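PDB 3WXB: uncharacterized protein from Gallus gallus, which is an NAD(P)H-dependent carbonyl reductase of the short-chain dehydrogenase/reductase family, using the nicotinamide cofactor to reduce carbonyl compounds to alcohols. Local coordinates for residues Ser170-Ile175 with His219-Val224. Residues are numbered along the deposited sequence; the frame is centred on the assembly and turned at random.
Sequences SKAAII and HGIFCV
The F222 ring meets A173 at its edge: the methyl CB lies near the ring plane, 4.0 Å from CD2, while the F222 side chain also touches C169, L261 and S266 from neighbouring loops. With CG anti to the backbone N (chi1 178°), the phenyl group extends from the sheet into these loops, and the small A173 leaves the edge room beside the strand. The backbones pair as neighbouring parallel strands, 173-177 and 222-227. F222 is bonded through both its backbone N and its O: the N donates almost straight to A172 O (2.8 Å), and the O receives I174 N (2.8 Å). V224 N then reaches I174 O over a longer 3.2 Å, and CA-H groups of I221, A173 and C223 add weaker approaches to the same three carbonyls. On the face of A173 and F222, I175 and V224 lie side by side with CD1 and CG1 3.6 Å apart, two branched residues well suited to a buried strand. On the other face I174 CD1 rests 4.1 Å from I221 CG2 and near the sulfur of C223, beneath helices 130-160 and 196-216. Where the strands begin, a water bridges two carbonyls, lying 2.9 Å from G220 O and close to A172 O. G220, with positive phi (81°), suits the bend before I221, and the extended methylenes of K171 pass its carbonyl and carry NZ on to G166 O. These are adjacent strands, fifth and sixth, of the seven-stranded parallel Rossmann sheet, linked by a right-handed crossover through helix 196-216, which carries Y198 and K202 of the NADPH site. The chemistry is thus divided: backbone bonds set the register, and mostly apolar side chains pack on both faces, a buried framework whose I175 side chain lies about 10 Å from the bound cofactor.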
ATOM      1  N   SER A 170       6.308  -9.689  24.085  1.00 30.99           N
ATOM      2  CA  SER A 170       6.810 -10.876  24.795  1.00 31.53           C
ATOM      3  C   SER A 170       5.723 -11.956  24.741  1.00 31.76           C
ATOM      4  O   SER A 170       6.017 -13.142  24.858  1.00 39.95           O
ATOM      5  CB  SER A 170       7.180 -10.565  26.261  1.00 31.66           C
ATOM      6  OG  SER A 170       8.378  -9.794  26.359  1.00 34.46           O
ATOM      7  N   LYS A 171       4.480 -11.561  24.531  1.00 29.44           N
ATOM      8  CA  LYS A 171       3.346 -12.499  24.506  1.00 28.09           C
ATOM      9  C   LYS A 171       3.085 -13.114  23.089  1.00 29.16           C
ATOM     10  O   LYS A 171       3.390 -14.286  22.820  1.00 28.29           O
ATOM     11  CB  LYS A 171       2.124 -11.809  25.116  1.00 28.87           C
ATOM     12  CG  LYS A 171       0.745 -12.566  24.970  1.00 31.44           C
ATOM     13  CD  LYS A 171      -0.406 -11.789  25.633  1.00 32.63           C
ATOM     14  CE  LYS A 171      -1.680 -12.584  25.476  1.00 31.45           C
ATOM     15  NZ  LYS A 171      -2.824 -12.007  26.249  1.00 33.44           N
ATOM     16  N   ALA A 172       2.511 -12.336  22.167  1.00 29.52           N
ATOM     17  CA  ALA A 172       2.307 -12.824  20.805  1.00 25.28           C
ATOM     18  C   ALA A 172       2.251 -11.574  19.965  1.00 26.71           C
ATOM     19  O   ALA A 172       1.374 -10.728  20.206  1.00 25.64           O
ATOM     20  CB  ALA A 172       0.988 -13.572  20.682  1.00 26.83           C
ATOM     21  N   ALA A 173       3.169 -11.433  19.014  1.00 24.85           N
ATOM     22  CA  ALA A 173       3.289 -10.160  18.231  1.00 24.84           C
ATOM     23  C   ALA A 173       3.704 -10.437  16.763  1.00 25.26           C
ATOM     24  O   ALA A 173       4.486 -11.349  16.528  1.00 25.08           O
ATOM     25  CB  ALA A 173       4.340  -9.226  18.848  1.00 21.55           C
ATOM     26  N   ILE A 174       3.228  -9.625  15.844  1.00 26.08           N
ATOM     27  CA  ILE A 174       3.697  -9.552  14.483  1.00 23.20           C
ATOM     28  C   ILE A 174       4.358  -8.196  14.305  1.00 23.31           C
ATOM     29  O   ILE A 174       3.782  -7.192  14.568  1.00 22.64           O
ATOM     30  CB  ILE A 174       2.544  -9.721  13.476  1.00 24.30           C
ATOM     31  CG1 ILE A 174       1.923 -11.101  13.574  1.00 25.53           C
ATOM     32  CG2 ILE A 174       3.008  -9.428  12.077  1.00 21.84           C
ATOM     33  CD1 ILE A 174       0.575 -11.185  13.065  1.00 25.07           C
ATOM     34  N   ILE A 175       5.587  -8.214  13.879  1.00 21.29           N
ATOM     35  CA  ILE A 175       6.341  -7.043  13.642  1.00 24.01           C
ATOM     36  C   ILE A 175       6.573  -6.912  12.125  1.00 25.06           C
ATOM     37  O   ILE A 175       7.198  -7.728  11.543  1.00 25.55           O
ATOM     38  CB  ILE A 175       7.708  -7.083  14.351  1.00 23.59           C
ATOM     39  CG1 ILE A 175       7.566  -7.522  15.794  1.00 28.99           C
ATOM     40  CG2 ILE A 175       8.444  -5.790  14.212  1.00 23.78           C
ATOM     41  CD1 ILE A 175       6.421  -6.856  16.486  1.00 29.05           C
ATOM     42  N   HIS A 219      -7.709 -12.077  19.449  1.00 36.18           N
ATOM     43  CA  HIS A 219      -6.909 -13.264  19.646  1.00 34.11           C
ATOM     44  C   HIS A 219      -5.751 -13.128  20.641  1.00 34.41           C
ATOM     45  O   HIS A 219      -5.047 -14.117  20.884  1.00 32.08           O
ATOM     46  CB  HIS A 219      -6.356 -13.713  18.310  1.00 36.56           C
ATOM     47  CG  HIS A 219      -7.412 -14.176  17.345  1.00 43.80           C
ATOM     48  ND1 HIS A 219      -7.337 -13.931  15.985  1.00 45.49           N
ATOM     49  CD2 HIS A 219      -8.534 -14.907  17.539  1.00 43.51           C
ATOM     50  CE1 HIS A 219      -8.379 -14.484  15.383  1.00 50.10           C
ATOM     51  NE2 HIS A 219      -9.127 -15.071  16.305  1.00 53.38           N
ATOM     52  N   GLY A 220      -5.520 -11.919  21.146  1.00 31.26           N
ATOM     53  CA  GLY A 220      -4.363 -11.624  21.992  1.00 31.73           C
ATOM     54  C   GLY A 220      -3.041 -11.368  21.242  1.00 27.84           C
ATOM     55  O   GLY A 220      -1.973 -11.500  21.819  1.00 25.33           O
ATOM     56  N   ILE A 221      -3.116 -10.961  19.978  1.00 25.49           N
ATOM     57  CA  ILE A 221      -1.904 -10.746  19.161  1.00 28.23           C
ATOM     58  C   ILE A 221      -1.636  -9.261  18.906  1.00 26.77           C
ATOM     59  O   ILE A 221      -2.519  -8.550  18.425  1.00 30.28           O
ATOM     60  CB  ILE A 221      -2.056 -11.489  17.813  1.00 29.40           C
ATOM     61  CG1 ILE A 221      -2.178 -12.974  18.135  1.00 27.87           C
ATOM     62  CG2 ILE A 221      -0.827 -11.148  16.910  1.00 25.37           C
ATOM     63  CD1 ILE A 221      -2.514 -13.844  16.959  1.00 31.93           C
ATOM     64  N   PHE A 222      -0.447  -8.800  19.249  1.00 26.64           N
ATOM     65  CA  PHE A 222      -0.035  -7.422  19.087  1.00 25.86           C
ATOM     66  C   PHE A 222       0.561  -7.258  17.677  1.00 28.70           C
ATOM     67  O   PHE A 222       1.213  -8.176  17.199  1.00 26.90           O
ATOM     68  CB  PHE A 222       1.059  -7.156  20.123  1.00 22.80           C
ATOM     69  CG  PHE A 222       1.621  -5.791  20.058  1.00 23.92           C
ATOM     70  CD1 PHE A 222       0.991  -4.732  20.668  1.00 22.02           C
ATOM     71  CD2 PHE A 222       2.758  -5.548  19.341  1.00 20.71           C
ATOM     72  CE1 PHE A 222       1.545  -3.435  20.582  1.00 24.06           C
ATOM     73  CE2 PHE A 222       3.314  -4.248  19.242  1.00 22.33           C
ATOM     74  CZ  PHE A 222       2.702  -3.190  19.878  1.00 23.13           C
ATOM     75  N   CYS A 223       0.337  -6.114  17.020  1.00 26.29           N
ATOM     76  CA  CYS A 223       0.927  -5.852  15.686  1.00 23.64           C
ATOM     77  C   CYS A 223       1.487  -4.454  15.621  1.00 24.23           C
ATOM     78  O   CYS A 223       0.906  -3.520  16.215  1.00 24.03           O
ATOM     79  CB  CYS A 223      -0.123  -6.006  14.580  1.00 25.90           C
ATOM     80  SG  CYS A 223      -0.960  -7.545  14.574  1.00 27.44           S
ATOM     81  N   VAL A 224       2.600  -4.260  14.921  1.00 21.00           N
ATOM     82  CA  VAL A 224       3.191  -2.926  14.848  1.00 23.28           C
ATOM     83  C   VAL A 224       4.060  -2.844  13.578  1.00 22.63           C
ATOM     84  O   VAL A 224       4.556  -3.878  13.148  1.00 22.89           O
ATOM     85  CB  VAL A 224       4.068  -2.585  16.071  1.00 25.04           C
ATOM     86  CG1 VAL A 224       5.370  -3.446  16.140  1.00 27.04           C
ATOM     87  CG2 VAL A 224       4.403  -1.094  16.090  1.00 23.17           C
TER
HETATM   88  O   HOH W   1       0.298  -9.928  22.642  1.00 29.90           O